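Local atomic coordinates of Tox3 (Phaeosphaeria nodorum, PDB entry 6WES), a protein that probably acts, once its pro-domain has been removed by proteolysis, as a secreted necrotrophic effector of a fungal pathogen, in an interaction that involves Snn3 recognition. Residues R25-A31 / W49-V55; D32-E36 / M111-I115; S13-E19 / P125-C131. All coordinates share one frame; numbering follows the deposited sequence.

Contact 1. Residues R25-A31 / W49-V55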
loop_
_atom_site.group_PDB
_atom_site.type_symbol
_atom_site.label_atom_id
_atom_site.label_comp_id
_atom_site.label_asym_id
_atom_site.label_seq_id
_atom_site.Cartn_x
_atom_site.Cartn_y
_atom_site.Cartn_z
ATOM N N ARG A 25 -11.154 -1.525 -4.468
ATOM C CA ARG A 25 -9.952 -0.838 -4.922
ATOM C C ARG A 25 -8.819 -1.835 -5.078
ATOM O O ARG A 25 -8.656 -2.727 -4.242
ATOM C CB ARG A 25 -9.479 0.192 -3.887
ATOM C CG ARG A 25 -10.493 1.288 -3.564
ATOM C CD ARG A 25 -10.342 2.447 -4.525
ATOM N NE ARG A 25 -11.013 2.198 -5.789
ATOM C CZ ARG A 25 -10.808 2.940 -6.875
ATOM N NH1 ARG A 25 -11.448 2.677 -8.006
ATOM N NH2 ARG A 25 -9.962 3.956 -6.824
ATOM N N ASP A 26 -8.006 -1.644 -6.119
ATOM C CA ASP A 26 -6.751 -2.362 -6.314
ATOM C C ASP A 26 -5.609 -1.392 -6.030
ATOM O O ASP A 26 -5.620 -0.267 -6.527
ATOM C CB ASP A 26 -6.612 -2.846 -7.763
ATOM C CG ASP A 26 -7.413 -4.091 -8.059
ATOM O OD1 ASP A 26 -8.261 -4.463 -7.232
ATOM O OD2 ASP A 26 -7.232 -4.694 -9.145
ATOM N N VAL A 27 -4.625 -1.837 -5.256
ATOM C CA VAL A 27 -3.440 -1.048 -4.933
ATOM C C VAL A 27 -2.231 -1.898 -5.290
ATOM O O VAL A 27 -2.143 -3.055 -4.860
ATOM C CB VAL A 27 -3.410 -0.674 -3.439
ATOM C CG1 VAL A 27 -2.169 0.149 -3.121
ATOM C CG2 VAL A 27 -4.657 0.114 -3.067
ATOM N N LYS A 28 -1.323 -1.356 -6.087
ATOM C CA LYS A 28 -0.125 -2.093 -6.477
ATOM C C LYS A 28 1.109 -1.256 -6.185
ATOM O O LYS A 28 1.113 -0.034 -6.391
ATOM C CB LYS A 28 -0.146 -2.449 -7.971
ATOM C CG LYS A 28 -1.270 -3.383 -8.378
ATOM C CD LYS A 28 -1.226 -3.630 -9.863
ATOM C CE LYS A 28 -2.434 -4.436 -10.336
ATOM N NZ LYS A 28 -2.354 -4.701 -11.812
ATOM N N VAL A 29 2.154 -1.918 -5.692
ATOM C CA VAL A 29 3.412 -1.251 -5.386
ATOM C C VAL A 29 4.564 -2.051 -5.969
ATOM O O VAL A 29 4.438 -3.238 -6.281
ATOM C CB VAL A 29 3.615 -1.059 -3.873
ATOM C CG1 VAL A 29 2.485 -0.199 -3.283
ATOM C CG2 VAL A 29 3.699 -2.418 -3.152
ATOM N N ARG A 30 5.714 -1.384 -6.090
ATOM C CA ARG A 30 6.966 -2.010 -6.481
ATOM C C ARG A 30 7.973 -1.697 -5.386
ATOM O O ARG A 30 7.944 -0.600 -4.809
ATOM C CB ARG A 30 7.438 -1.410 -7.811
ATOM C CG ARG A 30 8.827 -1.853 -8.250
ATOM C CD ARG A 30 9.088 -1.402 -9.656
ATOM N NE ARG A 30 10.508 -1.501 -9.950
ATOM C CZ ARG A 30 11.013 -1.769 -11.149
ATOM N NH1 ARG A 30 10.215 -1.991 -12.189
ATOM N NH2 ARG A 30 12.324 -1.836 -11.294
ATOM N N ALA A 31 8.842 -2.658 -5.077
ATOM C CA ALA A 31 9.977 -2.423 -4.187
ATOM C C ALA A 31 11.247 -2.682 -4.973
ATOM O O ALA A 31 11.365 -3.713 -5.659
ATOM C CB ALA A 31 9.953 -3.322 -2.949
ATOM N N TRP A 49 10.248 1.897 -2.063
ATOM C CA TRP A 49 8.889 1.550 -2.480
ATOM C C TRP A 49 8.405 2.595 -3.476
ATOM O O TRP A 49 8.686 3.799 -3.308
ATOM C CB TRP A 49 7.935 1.578 -1.285
ATOM C CG TRP A 49 8.205 0.573 -0.191
ATOM C CD1 TRP A 49 8.908 0.781 0.954
ATOM C CD2 TRP A 49 7.708 -0.768 -0.121
ATOM N NE1 TRP A 49 8.883 -0.346 1.741
ATOM C CE2 TRP A 49 8.152 -1.308 1.100
ATOM C CE3 TRP A 49 6.919 -1.553 -0.970
ATOM C CZ2 TRP A 49 7.829 -2.603 1.503
ATOM C CZ3 TRP A 49 6.588 -2.838 -0.563
ATOM C CH2 TRP A 49 7.052 -3.347 0.658
ATOM N N SER A 50 7.638 2.163 -4.473
ATOM C CA SER A 50 7.087 3.111 -5.436
ATOM C C SER A 50 5.696 2.676 -5.879
ATOM O O SER A 50 5.305 1.514 -5.748
ATOM C CB SER A 50 8.002 3.295 -6.645
ATOM O OG SER A 50 8.161 2.064 -7.323
ATOM N N ASN A 51 4.946 3.643 -6.402
ATOM C CA ASN A 51 3.599 3.385 -6.894
ATOM C C ASN A 51 3.645 2.546 -8.164
ATOM O O ASN A 51 4.419 2.833 -9.088
ATOM C CB ASN A 51 2.942 4.725 -7.244
ATOM C CG ASN A 51 1.545 4.549 -7.834
ATOM O OD1 ASN A 51 0.773 3.711 -7.383
ATOM N ND2 ASN A 51 1.224 5.343 -8.840
ATOM N N ALA A 52 2.816 1.506 -8.220
ATOM C CA ALA A 52 2.457 0.868 -9.478
ATOM C C ALA A 52 1.003 1.108 -9.861
ATOM O O ALA A 52 0.706 1.243 -11.047
ATOM C CB ALA A 52 2.772 -0.640 -9.444
ATOM N N LEU A 53 0.097 1.203 -8.890
ATOM C CA LEU A 53 -1.292 1.572 -9.167
ATOM C C LEU A 53 -1.921 2.105 -7.895
ATOM O O LEU A 53 -1.931 1.406 -6.877
ATOM C CB LEU A 53 -2.099 0.367 -9.648
ATOM C CG LEU A 53 -3.600 0.652 -9.780
ATOM C CD1 LEU A 53 -3.843 1.624 -10.908
ATOM C CD2 LEU A 53 -4.368 -0.633 -10.008
ATOM N N ASN A 54 -2.487 3.308 -7.976
ATOM C CA ASN A 54 -3.356 3.912 -6.968
ATOM C C ASN A 54 -2.658 4.335 -5.688
ATOM O O ASN A 54 -3.329 4.598 -4.691
ATOM C CB ASN A 54 -4.588 3.059 -6.653
ATOM C CG ASN A 54 -5.637 3.165 -7.726
ATOM O OD1 ASN A 54 -5.735 4.190 -8.411
ATOM N ND2 ASN A 54 -6.429 2.118 -7.887
ATOM N N VAL A 55 -1.341 4.466 -5.656
ATOM C CA VAL A 55 -0.676 4.977 -4.463
ATOM C C VAL A 55 -0.354 6.450 -4.660
ATOM O O VAL A 55 0.451 6.813 -5.531
ATOM C CB VAL A 55 0.580 4.173 -4.100
ATOM C CG1 VAL A 55 1.170 4.706 -2.784
ATOM C CG2 VAL A 55 0.261 2.708 -3.988
#
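Strands Arg25-Ala31 and Trp49-Asn51 run antiparallel, their short axes 4.7 Å apart at closest approach and 142° between N-to-C directions, and the pairing is interrupted by a classic beta bulge where both Ala52 and Leu53 face Lys28. The evidence for the bulge is the double load on Lys28 O, which accepts from Ala52 N at 2.9 Å and from Leu53 N at 3.0 Å; both donors stand above the carbonyl plane, on the same face. Lys28 N answers with a bond to Leu53 O within the bulge, and regular pairing resumes at Arg30 and Ser50, which exchange two backbone bonds. Where the chain then turns, the side chain of Asn54 replaces a backbone donor: ND2 points almost straight at Asp26 O, 2.9 Å away with an N-H...O angle of 163°, and that oxygen lies near the amide plane. Asn51 OD1 accepts from Val55 N at 2.8 Å, a bond that spans the corner. Val29 serves two apolar neighbours with its two branches. With Val29 CG1 anti to the carbonyl carbon (chi1 -60°), that methyl meets Val55 CG2, while Val29 CG2 lies 3.9 Å from Trp49 CZ3, at the indole edge. Ala31 CB instead sits over an indole face, offset toward the rim. Val55 CG2 also touches Val27 CG1 at 3.6 Å. Phe102, Ala77 and Ile75 from strands 92-105 and 72-85 cover this buried side, as expected inside a beta barrel. On the other side, Lys28 and Leu53 abut CB to CB at 3.8 Å, and the lysine amine continues to Glu158 O. The chemistry thus separates the hairpin into an apolar inner face and a more polar outer one, while Asn51 and Asn54 supply polar side-chain atoms around the bulge and the corner.

Contact 2. Residues D32-E36 / M111-I115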
loop_
_atom_site.group_PDB
_atom_site.type_symbol
_atom_site.label_atom_id
_atom_site.label_comp_id
_atom_site.label_asym_id
_atom_site.label_seq_id
_atom_site.Cartn_x
_atom_site.Cartn_y
_atom_site.Cartn_z
ATOM N N ASP A 32 12.194 -1.761 -4.887
ATOM C CA ASP A 32 13.503 -1.952 -5.496
ATOM C C ASP A 32 14.510 -2.125 -4.368
ATOM O O ASP A 32 14.484 -1.363 -3.385
ATOM C CB ASP A 32 13.860 -0.775 -6.423
ATOM C CG ASP A 32 13.118 -0.836 -7.770
ATOM O OD1 ASP A 32 13.666 -1.355 -8.772
ATOM O OD2 ASP A 32 11.972 -0.355 -7.842
ATOM N N ILE A 33 15.349 -3.152 -4.479
ATOM C CA ILE A 33 16.254 -3.534 -3.391
ATOM C C ILE A 33 17.646 -3.818 -3.943
ATOM O O ILE A 33 17.904 -4.940 -4.398
ATOM C CB ILE A 33 15.753 -4.777 -2.635
ATOM C CG1 ILE A 33 14.257 -4.676 -2.313
ATOM C CG2 ILE A 33 16.595 -4.943 -1.372
ATOM C CD1 ILE A 33 13.433 -5.540 -3.185
ATOM N N PRO A 34 18.556 -2.853 -3.933
ATOM C CA PRO A 34 19.931 -3.115 -4.361
ATOM C C PRO A 34 20.630 -4.034 -3.373
ATOM O O PRO A 34 20.304 -4.075 -2.181
ATOM C CB PRO A 34 20.588 -1.727 -4.325
ATOM C CG PRO A 34 19.466 -0.719 -4.125
ATOM C CD PRO A 34 18.330 -1.457 -3.535
ATOM N N PHE A 35 21.626 -4.767 -3.863
ATOM C CA PHE A 35 22.377 -5.658 -2.989
ATOM C C PHE A 35 23.841 -5.546 -3.387
ATOM O O PHE A 35 24.193 -5.766 -4.553
ATOM C CB PHE A 35 21.867 -7.104 -3.140
ATOM C CG PHE A 35 22.587 -8.131 -2.295
ATOM C CD1 PHE A 35 22.080 -8.535 -1.086
ATOM C CD2 PHE A 35 23.736 -8.739 -2.768
ATOM C CE1 PHE A 35 22.739 -9.503 -0.312
ATOM C CE2 PHE A 35 24.416 -9.697 -2.002
ATOM C CZ PHE A 35 23.906 -10.084 -0.781
ATOM N N GLU A 36 24.706 -5.246 -2.426
ATOM C CA GLU A 36 26.138 -5.162 -2.701
ATOM C C GLU A 36 26.756 -6.547 -2.560
ATOM O O GLU A 36 26.789 -7.110 -1.457
ATOM C CB GLU A 36 26.791 -4.166 -1.741
ATOM C CG GLU A 36 28.327 -4.170 -1.753
ATOM C CD GLU A 36 28.937 -3.975 -3.138
ATOM O OE1 GLU A 36 28.835 -2.837 -3.661
ATOM O OE2 GLU A 36 29.540 -4.920 -3.667
ATOM N N MET A 111 21.169 -15.337 1.739
ATOM C CA MET A 111 21.489 -14.076 1.079
ATOM C C MET A 111 22.993 -13.870 0.881
ATOM O O MET A 111 23.497 -12.745 0.929
ATOM C CB MET A 111 20.820 -12.901 1.799
ATOM C CG MET A 111 19.358 -12.819 1.414
ATOM S SD MET A 111 18.413 -11.505 2.198
ATOM C CE MET A 111 19.512 -10.108 2.016
ATOM N N HIS A 112 23.745 -14.943 0.622
ATOM C CA HIS A 112 25.177 -14.771 0.425
ATOM C C HIS A 112 25.501 -14.119 -0.916
ATOM O O HIS A 112 26.525 -13.429 -1.026
ATOM C CB HIS A 112 25.892 -16.109 0.622
ATOM C CG HIS A 112 25.848 -16.584 2.043
ATOM N ND1 HIS A 112 24.811 -17.343 2.543
ATOM C CD2 HIS A 112 26.677 -16.346 3.085
ATOM C CE1 HIS A 112 25.020 -17.583 3.825
ATOM N NE2 HIS A 112 26.146 -16.989 4.178
ATOM N N ASN A 113 24.641 -14.289 -1.927
ATOM C CA ASN A 113 24.918 -13.834 -3.284
ATOM C C ASN A 113 24.001 -12.723 -3.754
ATOM O O ASN A 113 24.372 -11.985 -4.674
ATOM C CB ASN A 113 24.760 -14.992 -4.283
ATOM C CG ASN A 113 25.644 -16.172 -3.951
ATOM O OD1 ASN A 113 26.818 -16.005 -3.665
ATOM N ND2 ASN A 113 25.069 -17.375 -3.973
ATOM N N ASN A 114 22.817 -12.608 -3.173
ATOM C CA ASN A 114 21.817 -11.625 -3.583
ATOM C C ASN A 114 20.718 -11.678 -2.525
ATOM O O ASN A 114 20.794 -12.453 -1.561
ATOM C CB ASN A 114 21.272 -11.964 -4.977
ATOM C CG ASN A 114 20.653 -10.773 -5.689
ATOM O OD1 ASN A 114 20.482 -9.708 -5.121
ATOM N ND2 ASN A 114 20.329 -10.959 -6.959
ATOM N N ILE A 115 19.693 -10.847 -2.704
ATOM C CA ILE A 115 18.522 -10.910 -1.817
ATOM C C ILE A 115 17.853 -12.281 -1.928
ATOM O O ILE A 115 18.048 -13.038 -2.886
ATOM C CB ILE A 115 17.506 -9.804 -2.137
ATOM C CG1 ILE A 115 16.878 -10.008 -3.516
ATOM C CG2 ILE A 115 18.162 -8.413 -1.963
ATOM C CD1 ILE A 115 15.621 -9.150 -3.704
#
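Asn114 OD1 is gripped by two donors, Asn5 ND2 from strand 2-16 and the backbone N of Ile115, while it also rests against Phe35 CB across the contact. The Ile115 N to Asn114 OD1 bond measures 2.8 Å, but its donor stands above the carbonyl plane and meets the C=O at 95°, the steep approach imposed by a bond to the next residue. Asn5 ND2 also bonds Ile33 O, so one amide joins both segments, and no direct hydrogen bond crosses between them. The direct contact is made by one ring against backbone. Phe35 has its CG anti to the backbone N (chi1 179°), which carries the ring against the Met111-Ile115 backbone. Asn114 CA lies 3.5 Å from the centroid of the Phe35 ring and 11° off its normal, a CH-pi contact centred on the face. The same face has the backbone N atoms of Asn114 and Ile115 over it, whereas Met111 O comes to the ring edge, 3.2 Å from Phe35 CZ. In the fold, Phe35 belongs to the last part of strand 23-36, and its ring pins a loop from the connection between strands 92-105 and 126-133 against the end of the sheet, far from the chain's centre. Three apolar touches complete the seat. Ile115 CG2 meets Phe35 CD1 at 4.0 Å and Ile33 CG2 at 3.9 Å, the two isoleucine side chains crossing at about a right angle. Met111, bent at its last torsion, sets CE 4.0 Å from Phe35 CE1 and packs further on Leu45 and Pro41.

Contact 3. Residues S13-E19 / P125-C131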
loop_
_atom_site.group_PDB
_atom_site.type_symbol
_atom_site.label_atom_id
_atom_site.label_comp_id
_atom_site.label_asym_id
_atom_site.label_seq_id
_atom_site.Cartn_x
_atom_site.Cartn_y
_atom_site.Cartn_z
ATOM N N SER A 13 -9.209 -4.884 -2.296
ATOM C CA SER A 13 -10.036 -4.895 -1.098
ATOM C C SER A 13 -11.403 -4.306 -1.408
ATOM O O SER A 13 -11.579 -3.583 -2.392
ATOM C CB SER A 13 -9.388 -4.105 0.042
ATOM O OG SER A 13 -9.186 -2.742 -0.307
ATOM N N VAL A 14 -12.370 -4.616 -0.550
ATOM C CA VAL A 14 -13.734 -4.101 -0.658
ATOM C C VAL A 14 -14.122 -3.555 0.711
ATOM O O VAL A 14 -13.878 -4.214 1.736
ATOM C CB VAL A 14 -14.723 -5.216 -1.069
ATOM C CG1 VAL A 14 -16.157 -4.678 -1.166
ATOM C CG2 VAL A 14 -14.280 -5.843 -2.387
ATOM N N HIS A 15 -14.713 -2.360 0.732
ATOM C CA HIS A 15 -15.088 -1.690 1.971
ATOM C C HIS A 15 -16.530 -1.214 1.922
ATOM O O HIS A 15 -17.054 -0.843 0.864
ATOM C CB HIS A 15 -14.166 -0.487 2.233
ATOM C CG HIS A 15 -12.774 -0.893 2.604
ATOM N ND1 HIS A 15 -11.801 -1.166 1.668
ATOM C CD2 HIS A 15 -12.218 -1.150 3.810
ATOM C CE1 HIS A 15 -10.695 -1.563 2.281
ATOM N NE2 HIS A 15 -10.921 -1.546 3.586
ATOM N N ASP A 16 -17.139 -1.174 3.101
ATOM C CA ASP A 16 -18.495 -0.660 3.277
ATOM C C ASP A 16 -18.422 0.544 4.193
ATOM O O ASP A 16 -17.855 0.470 5.289
ATOM C CB ASP A 16 -19.386 -1.757 3.848
ATOM C CG ASP A 16 -19.484 -2.926 2.916
ATOM O OD1 ASP A 16 -19.647 -2.722 1.697
ATOM O OD2 ASP A 16 -19.393 -4.086 3.398
ATOM N N CYS A 17 -18.939 1.662 3.719
ATOM C CA CYS A 17 -18.825 2.925 4.429
ATOM C C CYS A 17 -20.223 3.444 4.751
ATOM O O CYS A 17 -21.233 2.822 4.398
ATOM C CB CYS A 17 -18.021 3.934 3.599
ATOM S SG CYS A 17 -16.288 3.434 3.240
ATOM N N ARG A 18 -20.282 4.605 5.419
ATOM C CA ARG A 18 -21.582 5.086 5.891
ATOM C C ARG A 18 -22.487 5.479 4.732
ATOM O O ARG A 18 -23.698 5.234 4.777
ATOM C CB ARG A 18 -21.439 6.243 6.886
ATOM C CG ARG A 18 -22.812 6.716 7.397
ATOM C CD ARG A 18 -22.724 7.536 8.666
ATOM N NE ARG A 18 -22.013 6.828 9.732
ATOM C CZ ARG A 18 -21.790 7.347 10.938
ATOM N NH1 ARG A 18 -22.235 8.569 11.231
ATOM N NH2 ARG A 18 -21.126 6.648 11.848
ATOM N N GLU A 19 -21.934 6.115 3.700
ATOM C CA GLU A 19 -22.741 6.613 2.594
ATOM C C GLU A 19 -22.730 5.720 1.366
ATOM O O GLU A 19 -23.628 5.845 0.530
ATOM C CB GLU A 19 -22.299 8.023 2.179
ATOM C CG GLU A 19 -22.523 9.065 3.254
ATOM C CD GLU A 19 -23.981 9.254 3.582
ATOM O OE1 GLU A 19 -24.815 9.180 2.654
ATOM O OE2 GLU A 19 -24.288 9.442 4.778
ATOM N N PRO A 125 -6.242 -3.834 4.908
ATOM C CA PRO A 125 -6.226 -2.374 4.823
ATOM C C PRO A 125 -7.369 -1.791 5.647
ATOM O O PRO A 125 -8.205 -2.516 6.184
ATOM C CB PRO A 125 -6.492 -2.140 3.337
ATOM C CG PRO A 125 -7.452 -3.272 2.964
ATOM C CD PRO A 125 -7.003 -4.466 3.803
ATOM N N THR A 126 -7.383 -0.468 5.754
ATOM C CA THR A 126 -8.527 0.243 6.307
ATOM C C THR A 126 -8.931 1.352 5.351
ATOM O O THR A 126 -8.090 1.918 4.646
ATOM C CB THR A 126 -8.221 0.844 7.675
ATOM O OG1 THR A 126 -7.135 1.780 7.571
ATOM C CG2 THR A 126 -7.872 -0.261 8.677
ATOM N N MET A 127 -10.216 1.666 5.314
ATOM C CA MET A 127 -10.721 2.774 4.523
ATOM C C MET A 127 -11.420 3.747 5.449
ATOM O O MET A 127 -11.949 3.364 6.499
ATOM C CB MET A 127 -11.691 2.323 3.429
ATOM C CG MET A 127 -12.103 3.458 2.467
ATOM S SD MET A 127 -13.088 2.910 1.059
ATOM C CE MET A 127 -11.755 2.097 0.141
ATOM N N HIS A 128 -11.405 5.012 5.053
ATOM C CA HIS A 128 -11.856 6.122 5.869
ATOM C C HIS A 128 -12.653 7.049 4.966
ATOM O O HIS A 128 -12.277 7.249 3.810
ATOM C CB HIS A 128 -10.588 6.793 6.449
ATOM C CG HIS A 128 -9.696 5.813 7.151
ATOM N ND1 HIS A 128 -9.793 5.579 8.503
ATOM C CD2 HIS A 128 -8.748 4.956 6.685
ATOM C CE1 HIS A 128 -8.930 4.639 8.850
ATOM N NE2 HIS A 128 -8.289 4.235 7.762
ATOM N N GLU A 129 -13.777 7.568 5.462
ATOM C CA GLU A 129 -14.714 8.320 4.629
ATOM C C GLU A 129 -15.127 9.606 5.340
ATOM O O GLU A 129 -15.371 9.604 6.551
ATOM C CB GLU A 129 -16.001 7.469 4.374
ATOM C CG GLU A 129 -17.149 8.168 3.593
ATOM C CD GLU A 129 -18.504 7.403 3.610
ATOM O OE1 GLU A 129 -19.079 7.257 4.693
ATOM O OE2 GLU A 129 -18.987 6.960 2.551
ATOM N N VAL A 130 -15.219 10.711 4.594
ATOM C CA VAL A 130 -15.848 11.936 5.091
ATOM C C VAL A 130 -16.782 12.455 4.004
ATOM O O VAL A 130 -16.388 12.536 2.837
ATOM C CB VAL A 130 -14.809 12.998 5.540
ATOM C CG1 VAL A 130 -13.780 13.308 4.452
ATOM C CG2 VAL A 130 -15.490 14.275 6.089
ATOM N N CYS A 131 -18.026 12.756 4.367
ATOM C CA CYS A 131 -19.016 13.190 3.388
ATOM C C CYS A 131 -19.662 14.510 3.794
ATOM O O CYS A 131 -19.839 14.796 4.980
ATOM C CB CYS A 131 -20.153 12.185 3.212
ATOM S SG CYS A 131 -19.607 10.587 2.683
#
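His15 lies flat against Met127, and the evidence is a CH-pi contact in which Met127 CB is 3.6 Å from the centroid of the imidazole, 19° off the ring normal. The methionine chain then bends at its third torsion, chi3 -73°, and returns Met127 CE to within 3.6 Å of His15 ND1, so both ends of the side chain border one ring. Pro125 CG arrives at the ring edge instead, 3.7 Å from His15 CE1, and also packs on Ser13 CB. Further along, Met127 SD meets Cys17 SG at 3.9 Å. The polar part of the contact belongs to Glu129, whose chain is extended beyond CG and reaches across to the backbone turning after Cys17. Glu19 N is shared between the two carboxylate oxygens, 3.2 Å from Glu129 OE1 and 3.3 Å from Glu129 OE2, each using its syn lone pair; Arg18 N adds a weak bond to OE1. Beyond it, Glu19 CG presses on Cys131 SG at 3.3 Å.

Outside this shell, the two segments run only 18° apart in direction yet are not paired by backbone bonds. Strand 144-153 separates them in the sheet order, so their facing side chains meet across the concave side of a strongly curled antiparallel sheet, in keeping with a beta barrel. Two disulfides flank the Glu129 carboxylate along the contact, Cys17 to Cys146 and, at the Glu19 end, Cys131 to Cys94. Tyr96 OH bonds Glu129 OE2 and helps to place the carboxylate. The buried carboxylate is therefore shared among backbone amides and a phenol, with no ion pair to either segment; such amide donors would be expected to stabilise its negative charge, and they tie the chain after strand 2-16 to strand 126-133.

From the N terminus, the chain first enters contact 3 at residues 13-19, then contact 1 at 25-31 and contact 2 at 32-36. Contact 1 closes first, after 17 intervening residues, completing the hairpin of strands 23-36 and 45-53. Contact 2 closes after 74 intervening residues, so it crosses contact 1, while contact 3, with 105 between its segments, encloses both and brings the end of strand 2-16 and the chain after it to strand 126-133. Contacts 1 and 2 share strand 23-36, successive parts of which reach a neighbouring strand and a distal loop. Contacts 1 and 3 touch through Arg25 N to Ser13 O; contacts 2 and 3 lie on opposite sides of the chain's centre.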